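Local coordinates for glucose-6-phosphate isomerase like protein (Thermus thermophilus, PDB 1WIW), which probably isomerises glucose 6-phosphate and mannose 6-phosphate to fructose 6-phosphate, as a member of the PGI/PMI family of sugar isomerases, at residues T265-A270 / V275-H280; A18-D23 / P105-A110; F167-P170 / P174-G177; A178-F183 / S191-P196. All blocks are in the same frame, centred on the assembly; numbering follows the deposited sequence.

Contact 1: T265-A270 / V275-H280; sequences TAYYLA and VDPGDH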
loop_
_atom_site.group_PDB
_atom_site.type_symbol
_atom_site.label_atom_id
_atom_site.label_comp_id
_atom_site.label_asym_id
_atom_site.label_seq_id
_atom_site.Cartn_x
_atom_site.Cartn_y
_atom_site.Cartn_z
ATOM N N THR B 265 -9.996 8.906 16.069
ATOM C CA THR B 265 -11.135 8.915 15.161
ATOM C C THR B 265 -11.668 7.488 15.006
ATOM O O THR B 265 -12.873 7.256 15.091
ATOM C CB THR B 265 -10.729 9.485 13.783
ATOM O OG1 THR B 265 -10.276 10.837 13.948
ATOM C CG2 THR B 265 -11.908 9.460 12.815
ATOM N N ALA B 266 -10.758 6.541 14.793
ATOM C CA ALA B 266 -11.123 5.138 14.646
ATOM C C ALA B 266 -11.815 4.653 15.920
ATOM O O ALA B 266 -12.749 3.858 15.859
ATOM C CB ALA B 266 -9.877 4.302 14.375
ATOM N N TYR B 267 -11.346 5.141 17.069
ATOM C CA TYR B 267 -11.920 4.778 18.368
ATOM C C TYR B 267 -13.395 5.172 18.415
ATOM O O TYR B 267 -14.263 4.357 18.757
ATOM C CB TYR B 267 -11.169 5.499 19.496
ATOM C CG TYR B 267 -11.792 5.335 20.875
ATOM C CD1 TYR B 267 -11.591 4.176 21.629
ATOM C CD2 TYR B 267 -12.619 6.325 21.403
ATOM C CE1 TYR B 267 -12.207 4.006 22.881
ATOM C CE2 TYR B 267 -13.240 6.166 22.649
ATOM C CZ TYR B 267 -13.033 5.007 23.380
ATOM O OH TYR B 267 -13.679 4.848 24.591
ATOM N N TYR B 268 -13.667 6.433 18.086
ATOM C CA TYR B 268 -15.033 6.948 18.078
ATOM C C TYR B 268 -15.906 6.279 17.015
ATOM O O TYR B 268 -17.098 6.069 17.238
ATOM C CB TYR B 268 -15.025 8.470 17.879
ATOM C CG TYR B 268 -14.508 9.217 19.091
ATOM C CD1 TYR B 268 -13.414 10.083 18.995
ATOM C CD2 TYR B 268 -15.091 9.024 20.351
ATOM C CE1 TYR B 268 -12.904 10.740 20.132
ATOM C CE2 TYR B 268 -14.592 9.672 21.489
ATOM C CZ TYR B 268 -13.499 10.523 21.374
ATOM O OH TYR B 268 -12.981 11.125 22.503
ATOM N N LEU B 269 -15.326 5.930 15.870
ATOM C CA LEU B 269 -16.117 5.279 14.829
ATOM C C LEU B 269 -16.609 3.922 15.334
ATOM O O LEU B 269 -17.757 3.544 15.104
ATOM C CB LEU B 269 -15.295 5.106 13.546
ATOM C CG LEU B 269 -16.003 4.419 12.368
ATOM C CD1 LEU B 269 -17.312 5.136 12.032
ATOM C CD2 LEU B 269 -15.087 4.419 11.161
ATOM N N ALA B 270 -15.741 3.186 16.024
ATOM C CA ALA B 270 -16.130 1.891 16.571
ATOM C C ALA B 270 -17.317 2.085 17.513
ATOM O O ALA B 270 -18.280 1.310 17.478
ATOM C CB ALA B 270 -14.962 1.260 17.328
ATOM N N VAL B 275 -19.394 -1.259 18.546
ATOM C CA VAL B 275 -18.509 -2.399 18.740
ATOM C C VAL B 275 -17.333 -2.001 19.614
ATOM O O VAL B 275 -16.981 -0.823 19.716
ATOM C CB VAL B 275 -17.974 -2.967 17.403
ATOM C CG1 VAL B 275 -19.133 -3.512 16.572
ATOM C CG2 VAL B 275 -17.203 -1.895 16.642
ATOM N N ASP B 276 -16.742 -2.994 20.257
ATOM C CA ASP B 276 -15.611 -2.763 21.132
ATOM C C ASP B 276 -14.395 -2.375 20.292
ATOM O O ASP B 276 -13.980 -3.119 19.410
ATOM C CB ASP B 276 -15.303 -4.033 21.925
ATOM C CG ASP B 276 -14.314 -3.794 23.049
ATOM O OD1 ASP B 276 -13.573 -2.790 22.990
ATOM O OD2 ASP B 276 -14.273 -4.616 23.989
ATOM N N PRO B 277 -13.819 -1.192 20.552
ATOM C CA PRO B 277 -12.640 -0.710 19.820
ATOM C C PRO B 277 -11.374 -1.479 20.209
ATOM O O PRO B 277 -10.370 -1.449 19.492
ATOM C CB PRO B 277 -12.570 0.759 20.220
ATOM C CG PRO B 277 -13.102 0.742 21.627
ATOM C CD PRO B 277 -14.287 -0.189 21.526
ATOM N N GLY B 278 -11.430 -2.174 21.344
ATOM C CA GLY B 278 -10.281 -2.938 21.800
ATOM C C GLY B 278 -10.096 -4.226 21.016
ATOM O O GLY B 278 -10.965 -4.602 20.229
ATOM N N ASP B 279 -8.967 -4.900 21.228
ATOM C CA ASP B 279 -8.676 -6.150 20.533
ATOM C C ASP B 279 -9.461 -7.311 21.138
ATOM O O ASP B 279 -9.948 -8.188 20.424
ATOM C CB ASP B 279 -7.180 -6.496 20.617
ATOM C CG ASP B 279 -6.295 -5.523 19.843
ATOM O OD1 ASP B 279 -6.794 -4.845 18.917
ATOM O OD2 ASP B 279 -5.087 -5.455 20.155
ATOM N N HIS B 280 -9.562 -7.297 22.462
ATOM C CA HIS B 280 -10.240 -8.331 23.240
ATOM C C HIS B 280 -10.145 -9.758 22.701
ATOM O O HIS B 280 -11.157 -10.409 22.444
ATOM C CB HIS B 280 -11.710 -7.953 23.497
ATOM C CG HIS B 280 -12.554 -7.856 22.264
ATOM N ND1 HIS B 280 -12.315 -6.937 21.266
ATOM C CD2 HIS B 280 -13.671 -8.529 21.897
ATOM C CE1 HIS B 280 -13.250 -7.044 20.338
ATOM N NE2 HIS B 280 -14.084 -8.002 20.696
#
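The carbonyl oxygen of Ala270 receives the backbone N-H of Val275 in a nearly straight bond, 3.0 Å from Val275 N to Ala270 O with 166° at the hydrogen. It ties the start of the following loop back to the last turn of helix 251-272 in the C-terminal SIS region, and the donor stands above the carbonyl plane. Beside this bond Val275 CG2 lies 3.9 Å from Ala270 CB. Alanine suits the helix here because its single methyl lets the returning chain come close. Pro277 then lays CB against the same methyl, 3.8 Å from Ala270 CB. The stiff proline ring carries the apolar contact on to Tyr267, whose CE1 is 3.6 Å from Pro277 CG. Ring and proline lie side by side and point the same way, the approach being oblique to the aromatic plane. Tyr267 reaches this place with CG anti to the backbone N (chi1 173°); its hydroxyl bonds to Asp13, and its ring also packs on Leu17 and Leu21 of helix 17-23. An Asx turn shapes the loop just beyond: Gly278 N donates to Asp276 OD1 at 2.8 Å, from above the carboxylate plane. Glycine fits, where a CB would crowd Asp276 OD1. Lys188 NZ and His280 ND1 both grip Gly278 O; His280 ND1 reaches Gly278 O at 2.9 Å, the oxygen almost in the imidazole plane.

Contact 2: A18-D23 / P105-A110; sequences ALELRD and PPSPLA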
loop_
_atom_site.group_PDB
_atom_site.type_symbol
_atom_site.label_atom_id
_atom_site.label_comp_id
_atom_site.label_asym_id
_atom_site.label_seq_id
_atom_site.Cartn_x
_atom_site.Cartn_y
_atom_site.Cartn_z
ATOM N N ALA B 18 -9.768 4.121 25.556
ATOM C CA ALA B 18 -9.792 5.572 25.710
ATOM C C ALA B 18 -8.688 5.994 26.677
ATOM O O ALA B 18 -8.010 6.998 26.464
ATOM C CB ALA B 18 -11.152 6.024 26.228
ATOM N N LEU B 19 -8.500 5.215 27.738
ATOM C CA LEU B 19 -7.463 5.524 28.718
ATOM C C LEU B 19 -6.072 5.344 28.105
ATOM O O LEU B 19 -5.181 6.162 28.323
ATOM C CB LEU B 19 -7.608 4.627 29.954
ATOM C CG LEU B 19 -6.449 4.679 30.960
ATOM C CD1 LEU B 19 -6.268 6.103 31.479
ATOM C CD2 LEU B 19 -6.722 3.715 32.101
ATOM N N GLU B 20 -5.885 4.273 27.340
ATOM C CA GLU B 20 -4.591 4.022 26.711
ATOM C C GLU B 20 -4.271 5.124 25.696
ATOM O O GLU B 20 -3.131 5.585 25.601
ATOM C CB GLU B 20 -4.578 2.649 26.024
ATOM C CG GLU B 20 -3.216 2.261 25.469
ATOM C CD GLU B 20 -3.165 0.839 24.913
ATOM O OE1 GLU B 20 -2.096 0.447 24.389
ATOM O OE2 GLU B 20 -4.184 0.113 25.007
ATOM N N LEU B 21 -5.279 5.541 24.939
ATOM C CA LEU B 21 -5.100 6.607 23.957
ATOM C C LEU B 21 -4.663 7.869 24.685
ATOM O O LEU B 21 -3.736 8.563 24.254
ATOM C CB LEU B 21 -6.418 6.876 23.218
ATOM C CG LEU B 21 -6.796 5.930 22.070
ATOM C CD1 LEU B 21 -8.274 6.097 21.714
ATOM C CD2 LEU B 21 -5.910 6.226 20.859
ATOM N N ARG B 22 -5.334 8.163 25.796
ATOM C CA ARG B 22 -5.020 9.350 26.578
ATOM C C ARG B 22 -3.608 9.371 27.155
ATOM O O ARG B 22 -2.942 10.405 27.138
ATOM C CB ARG B 22 -6.008 9.513 27.734
ATOM C CG ARG B 22 -5.773 10.793 28.529
ATOM C CD ARG B 22 -6.728 10.934 29.700
ATOM N NE ARG B 22 -6.698 12.288 30.251
ATOM C CZ ARG B 22 -5.628 12.851 30.805
ATOM N NH1 ARG B 22 -5.697 14.091 31.275
ATOM N NH2 ARG B 22 -4.490 12.177 30.895
ATOM N N ASP B 23 -3.154 8.231 27.666
ATOM C CA ASP B 23 -1.831 8.145 28.289
ATOM C C ASP B 23 -0.689 7.676 27.388
ATOM O O ASP B 23 0.415 7.431 27.871
ATOM C CB ASP B 23 -1.895 7.216 29.511
ATOM C CG ASP B 23 -2.775 7.761 30.626
ATOM O OD1 ASP B 23 -3.217 8.929 30.537
ATOM O OD2 ASP B 23 -3.014 7.017 31.601
ATOM N N PRO B 105 4.362 -5.301 24.189
ATOM C CA PRO B 105 3.158 -6.109 23.984
ATOM C C PRO B 105 2.265 -5.596 22.845
ATOM O O PRO B 105 2.316 -4.420 22.473
ATOM C CB PRO B 105 2.472 -6.075 25.355
ATOM C CG PRO B 105 2.981 -4.805 25.979
ATOM C CD PRO B 105 4.434 -4.797 25.572
ATOM N N PRO B 106 1.448 -6.487 22.267
ATOM C CA PRO B 106 0.554 -6.114 21.169
ATOM C C PRO B 106 -0.396 -4.993 21.560
ATOM O O PRO B 106 -0.938 -4.979 22.665
ATOM C CB PRO B 106 -0.191 -7.415 20.868
ATOM C CG PRO B 106 0.784 -8.474 21.280
ATOM C CD PRO B 106 1.321 -7.921 22.578
ATOM N N SER B 107 -0.584 -4.055 20.641
ATOM C CA SER B 107 -1.475 -2.923 20.851
ATOM C C SER B 107 -1.566 -2.156 19.543
ATOM O O SER B 107 -0.587 -2.069 18.800
ATOM C CB SER B 107 -0.928 -1.996 21.945
ATOM O OG SER B 107 -1.646 -0.770 21.987
ATOM N N PRO B 108 -2.749 -1.609 19.233
ATOM C CA PRO B 108 -2.931 -0.844 17.994
ATOM C C PRO B 108 -2.048 0.396 18.071
ATOM O O PRO B 108 -1.670 0.970 17.049
ATOM C CB PRO B 108 -4.407 -0.449 18.026
ATOM C CG PRO B 108 -5.022 -1.364 19.055
ATOM C CD PRO B 108 -3.958 -1.563 20.068
ATOM N N LEU B 109 -1.726 0.803 19.297
ATOM C CA LEU B 109 -0.909 1.995 19.530
ATOM C C LEU B 109 0.590 1.703 19.642
ATOM O O LEU B 109 1.398 2.619 19.813
ATOM C CB LEU B 109 -1.386 2.708 20.803
ATOM C CG LEU B 109 -2.900 2.930 20.885
ATOM C CD1 LEU B 109 -3.232 3.681 22.172
ATOM C CD2 LEU B 109 -3.381 3.711 19.659
ATOM N N ALA B 110 0.968 0.433 19.535
ATOM C CA ALA B 110 2.376 0.074 19.641
ATOM C C ALA B 110 3.313 0.821 18.674
ATOM O O ALA B 110 4.487 1.024 18.985
ATOM C CB ALA B 110 2.544 -1.436 19.473
HETATM O O HOH W 1 -4.511 -1.935 23.304
#
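The turn leading into helix 110-121 carries a capping serine, Ser107, and this cap is also what Glu20 of helix 17-23 holds. Ser107 OG accepts from Leu109 N at 3.1 Å, while Ala110 N donates to Ser107 O, closing a type I turn from Ser107 to Ala110. The hydroxyl spends its own proton on the acid: Ser107 OG is 2.7 Å from Glu20 OE1, approaching from above the carboxylate plane (36° out of it). A serine serves well because one small group both gives and receives. Glu20 spans the gap with CG swung to the side away from the backbone nitrogen (chi1 -174°) and the rest of the chain extended. Arg113 of helix 110-121 locks the pair, making a salt bridge to Glu20 OE1 and a hydrogen bond to Ser107 OG. A water donates to Glu20 OE2 at 2.7 Å and only weakly to Ser107 OG. Replacing Glu20 by an alanine would probably take the carboxylate from Arg113 and the acceptor from the proton of Ser107 OG. The acid's stem does apolar work too, for Glu20 CG lies 3.6 Å from Leu109 CD1 as the two chains slide past each other in opposite directions. Leucine, forked at its end, can serve two neighbours: Leu109 crosses Leu21 at about a right angle and brings its second methyl, CD2, to 3.8 Å from Leu21 CD2.

Contact 3: F167-P170 / P174-G177; sequences FYSP and PLEG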
loop_
_atom_site.group_PDB
_atom_site.type_symbol
_atom_site.label_atom_id
_atom_site.label_comp_id
_atom_site.label_asym_id
_atom_site.label_seq_id
_atom_site.Cartn_x
_atom_site.Cartn_y
_atom_site.Cartn_z
ATOM N N PHE B 167 -8.034 7.171 2.426
ATOM C CA PHE B 167 -6.973 7.958 3.047
ATOM C C PHE B 167 -5.818 8.254 2.098
ATOM O O PHE B 167 -5.284 7.346 1.457
ATOM C CB PHE B 167 -6.421 7.236 4.279
ATOM C CG PHE B 167 -7.457 6.920 5.318
ATOM C CD1 PHE B 167 -7.858 5.609 5.544
ATOM C CD2 PHE B 167 -8.020 7.929 6.085
ATOM C CE1 PHE B 167 -8.806 5.309 6.524
ATOM C CE2 PHE B 167 -8.968 7.640 7.066
ATOM C CZ PHE B 167 -9.360 6.326 7.285
ATOM N N TYR B 168 -5.435 9.528 2.027
ATOM C CA TYR B 168 -4.334 9.976 1.173
ATOM C C TYR B 168 -3.415 10.888 1.997
ATOM O O TYR B 168 -3.849 11.927 2.494
ATOM C CB TYR B 168 -4.881 10.740 -0.037
ATOM C CG TYR B 168 -3.816 11.236 -0.993
ATOM C CD1 TYR B 168 -3.884 12.519 -1.536
ATOM C CD2 TYR B 168 -2.727 10.432 -1.338
ATOM C CE1 TYR B 168 -2.890 12.994 -2.397
ATOM C CE2 TYR B 168 -1.730 10.897 -2.197
ATOM C CZ TYR B 168 -1.819 12.180 -2.720
ATOM O OH TYR B 168 -0.821 12.656 -3.542
ATOM N N SER B 169 -2.154 10.483 2.148
ATOM C CA SER B 169 -1.176 11.241 2.926
ATOM C C SER B 169 0.094 11.550 2.136
ATOM O O SER B 169 1.100 10.848 2.249
ATOM C CB SER B 169 -0.799 10.468 4.190
ATOM O OG SER B 169 -0.246 9.199 3.868
ATOM N N PRO B 170 0.063 12.623 1.337
ATOM C CA PRO B 170 1.180 13.080 0.502
ATOM C C PRO B 170 2.489 13.319 1.263
ATOM O O PRO B 170 3.564 12.981 0.770
ATOM C CB PRO B 170 0.648 14.380 -0.108
ATOM C CG PRO B 170 -0.821 14.186 -0.130
ATOM C CD PRO B 170 -1.096 13.520 1.194
ATOM N N PRO B 174 3.405 6.178 3.367
ATOM C CA PRO B 174 3.169 5.025 4.246
ATOM C C PRO B 174 2.170 5.287 5.378
ATOM O O PRO B 174 1.681 4.346 6.005
ATOM C CB PRO B 174 4.566 4.692 4.760
ATOM C CG PRO B 174 5.440 5.069 3.598
ATOM C CD PRO B 174 4.851 6.407 3.190
ATOM N N LEU B 175 1.860 6.557 5.640
ATOM C CA LEU B 175 0.905 6.884 6.697
ATOM C C LEU B 175 -0.477 6.308 6.366
ATOM O O LEU B 175 -1.182 5.826 7.255
ATOM C CB LEU B 175 0.797 8.402 6.892
ATOM C CG LEU B 175 -0.314 8.880 7.848
ATOM C CD1 LEU B 175 -0.105 8.284 9.240
ATOM C CD2 LEU B 175 -0.321 10.408 7.917
ATOM N N GLU B 176 -0.854 6.357 5.089
ATOM C CA GLU B 176 -2.154 5.844 4.636
ATOM C C GLU B 176 -2.367 4.405 5.093
ATOM O O GLU B 176 -3.422 4.057 5.631
ATOM C CB GLU B 176 -2.235 5.904 3.107
ATOM C CG GLU B 176 -2.098 7.307 2.549
ATOM C CD GLU B 176 -1.672 7.326 1.095
ATOM O OE1 GLU B 176 -1.501 8.433 0.555
ATOM O OE2 GLU B 176 -1.503 6.243 0.496
ATOM N N GLY B 177 -1.356 3.574 4.861
ATOM C CA GLY B 177 -1.430 2.180 5.253
ATOM C C GLY B 177 -1.573 2.023 6.755
ATOM O O GLY B 177 -2.337 1.183 7.220
#
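Glu176 keeps CG beside its backbone N (chi1 -60°) and stretches straight beyond it, while Ser169 turns OG between its own N and carbonyl carbon (chi1 59°); each side chain thereby meets the other residue's backbone. The two face each other across the short connection from strand 164-168 to helix 174-185, a beta-alpha unit of the SIS fold. Ser169 N donates to Glu176 OE1 at 2.7 Å in a nearly straight bond, using the anti lone pair of the carboxylate. The return bond, Glu176 N to Ser169 OG at 3.2 Å, is weak, and the hydroxyl's stronger partner is Phe172 O. Serine is small enough to fit against the first turn of the helix, where Leu175 CB packs 3.3 Å from Ser169 OG. Glu176 OE1 also sits at the edge of the Tyr168 ring, near its plane and 3.0 Å from Tyr168 CD2, with ring and carboxylate planes 45° apart. A leucine in place of Glu176 would probably leave the Ser169 N-H without its acceptor and Arg173 NE without its carboxylate mate. Arg173 makes a salt bridge to Glu176 OE1, so this one buried oxygen collects an amide N-H, a guanidinium and an aromatic edge, a polarity that a carboxylate is well suited to answer.

Contact 4: A178-F183 / S191-P196; sequences AVQTLF and SLTPPP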
loop_
_atom_site.group_PDB
_atom_site.type_symbol
_atom_site.label_atom_id
_atom_site.label_comp_id
_atom_site.label_asym_id
_atom_site.label_seq_id
_atom_site.Cartn_x
_atom_site.Cartn_y
_atom_site.Cartn_z
ATOM N N ALA B 178 -0.846 2.834 7.517
ATOM C CA ALA B 178 -0.918 2.755 8.971
ATOM C C ALA B 178 -2.306 3.160 9.476
ATOM O O ALA B 178 -2.815 2.582 10.441
ATOM C CB ALA B 178 0.153 3.651 9.601
ATOM N N VAL B 179 -2.908 4.161 8.834
ATOM C CA VAL B 179 -4.234 4.617 9.229
ATOM C C VAL B 179 -5.285 3.599 8.800
ATOM O O VAL B 179 -6.263 3.366 9.515
ATOM C CB VAL B 179 -4.569 6.005 8.634
ATOM C CG1 VAL B 179 -6.039 6.341 8.886
ATOM C CG2 VAL B 179 -3.685 7.082 9.290
ATOM N N GLN B 180 -5.087 2.994 7.632
ATOM C CA GLN B 180 -6.015 1.971 7.147
ATOM C C GLN B 180 -6.043 0.864 8.199
ATOM O O GLN B 180 -7.100 0.310 8.516
ATOM C CB GLN B 180 -5.530 1.396 5.812
ATOM C CG GLN B 180 -6.476 0.377 5.174
ATOM C CD GLN B 180 -5.951 -0.150 3.844
ATOM O OE1 GLN B 180 -6.708 -0.693 3.032
ATOM N NE2 GLN B 180 -4.652 -0.005 3.621
ATOM N N THR B 181 -4.866 0.553 8.742
ATOM C CA THR B 181 -4.733 -0.476 9.769
ATOM C C THR B 181 -5.431 -0.080 11.067
ATOM O O THR B 181 -6.044 -0.924 11.734
ATOM C CB THR B 181 -3.242 -0.780 10.042
ATOM O OG1 THR B 181 -2.712 -1.547 8.955
ATOM C CG2 THR B 181 -3.061 -1.563 11.339
ATOM N N LEU B 182 -5.341 1.197 11.433
ATOM C CA LEU B 182 -5.996 1.673 12.652
ATOM C C LEU B 182 -7.511 1.497 12.551
ATOM O O LEU B 182 -8.160 1.086 13.509
ATOM C CB LEU B 182 -5.675 3.154 12.902
ATOM C CG LEU B 182 -4.321 3.460 13.550
ATOM C CD1 LEU B 182 -4.033 4.951 13.497
ATOM C CD2 LEU B 182 -4.330 2.963 14.995
ATOM N N PHE B 183 -8.071 1.806 11.387
ATOM C CA PHE B 183 -9.513 1.685 11.193
ATOM C C PHE B 183 -10.014 0.249 11.152
ATOM O O PHE B 183 -11.173 -0.026 11.477
ATOM C CB PHE B 183 -9.936 2.452 9.941
ATOM C CG PHE B 183 -10.169 3.914 10.202
ATOM C CD1 PHE B 183 -11.447 4.388 10.480
ATOM C CD2 PHE B 183 -9.098 4.795 10.280
ATOM C CE1 PHE B 183 -11.657 5.719 10.843
ATOM C CE2 PHE B 183 -9.291 6.129 10.641
ATOM C CZ PHE B 183 -10.575 6.591 10.923
ATOM N N SER B 191 -11.480 0.389 4.813
ATOM C CA SER B 191 -11.065 1.672 4.260
ATOM C C SER B 191 -10.044 1.347 3.182
ATOM O O SER B 191 -9.591 0.205 3.077
ATOM C CB SER B 191 -10.426 2.571 5.327
ATOM O OG SER B 191 -9.220 2.018 5.831
ATOM N N LEU B 192 -9.691 2.326 2.359
ATOM C CA LEU B 192 -8.695 2.047 1.336
ATOM C C LEU B 192 -7.697 3.163 1.149
ATOM O O LEU B 192 -7.873 4.277 1.643
ATOM C CB LEU B 192 -9.335 1.739 -0.016
ATOM C CG LEU B 192 -9.831 2.921 -0.838
ATOM C CD1 LEU B 192 -9.855 2.545 -2.319
ATOM C CD2 LEU B 192 -11.199 3.334 -0.339
ATOM N N THR B 193 -6.658 2.830 0.399
ATOM C CA THR B 193 -5.564 3.727 0.092
ATOM C C THR B 193 -5.368 3.749 -1.416
ATOM O O THR B 193 -5.666 2.772 -2.104
ATOM C CB THR B 193 -4.271 3.212 0.746
ATOM O OG1 THR B 193 -4.362 3.390 2.165
ATOM C CG2 THR B 193 -3.056 3.944 0.211
ATOM N N PRO B 194 -4.890 4.876 -1.956
ATOM C CA PRO B 194 -4.678 4.925 -3.403
ATOM C C PRO B 194 -3.342 4.260 -3.717
ATOM O O PRO B 194 -2.543 4.007 -2.818
ATOM C CB PRO B 194 -4.670 6.418 -3.699
ATOM C CG PRO B 194 -4.071 6.996 -2.449
ATOM C CD PRO B 194 -4.763 6.215 -1.354
ATOM N N PRO B 195 -3.095 3.940 -4.989
ATOM C CA PRO B 195 -1.827 3.308 -5.360
ATOM C C PRO B 195 -0.708 4.356 -5.403
ATOM O O PRO B 195 -0.939 5.531 -5.113
ATOM C CB PRO B 195 -2.138 2.717 -6.738
ATOM C CG PRO B 195 -3.115 3.703 -7.299
ATOM C CD PRO B 195 -4.036 3.939 -6.125
ATOM N N PRO B 196 0.524 3.941 -5.740
ATOM C CA PRO B 196 1.638 4.889 -5.811
ATOM C C PRO B 196 1.305 6.144 -6.621
ATOM O O PRO B 196 1.578 7.255 -6.174
ATOM C CB PRO B 196 2.740 4.057 -6.436
ATOM C CG PRO B 196 2.521 2.728 -5.774
ATOM C CD PRO B 196 1.016 2.553 -5.854
HETATM O O HOH W 2 -9.485 -0.170 7.370
#
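Ser191 OG lies against the stem of Gln180, 3.3 Å from Gln180 CG and 3.5 Å from Gln180 CA, so that the loop following helix 174-185 rests on a helical side chain of this SIS domain. Phe183, one turn further along, adds a looser touch, its CB 4.2 Å from Ser191 OG. A water bridges the same two parts: it accepts from Ser191 OG at 2.7 Å and donates to Gln180 O at 2.7 Å. The Ser191 hydroxyl reaches this water by standing between its own N and carbonyl carbon (chi1 64°). Gln180 points CG away from its own amide nitrogen (chi1 -176°) and runs extended across the loop, its end near Thr193. Outside this shell, backbone bonds from Leu192 to Pro165 and Phe167 fix the loop beside strand 164-168, and the Phe183 ring meets that of Phe167. The second subunit lies close by: Leu192 packs on its Leu192, and Gln180 on its Thr193. A long side chain suits a place between the loop and the partner chain. The buried Thr193 OG1 has no modelled partner, whereas the buried Ser191 hydroxyl has its proton taken by water; that water thus carries one polar link from loop to helix.

Overall arrangement
From the N terminus, contact 2 comes first and closes the longest loop, bringing helix 17-23 back to the turn before helix 110-121 after the parallel sheet of the N-terminal region. Contact 3 then joins strand 164-168 to the start of helix 174-185, and contact 4 returns the following loop to that same helix; their centres are 6 Å apart. Contact 1 closes last, behind helix 251-272. The four lie in series, neither nested nor crossed. Space links them nonetheless: Tyr267 of contact 1 packs on Ala18 and Leu21 of contact 2, joining the two family regions, while Thr265 and Leu269 pack on Phe183 of contact 4.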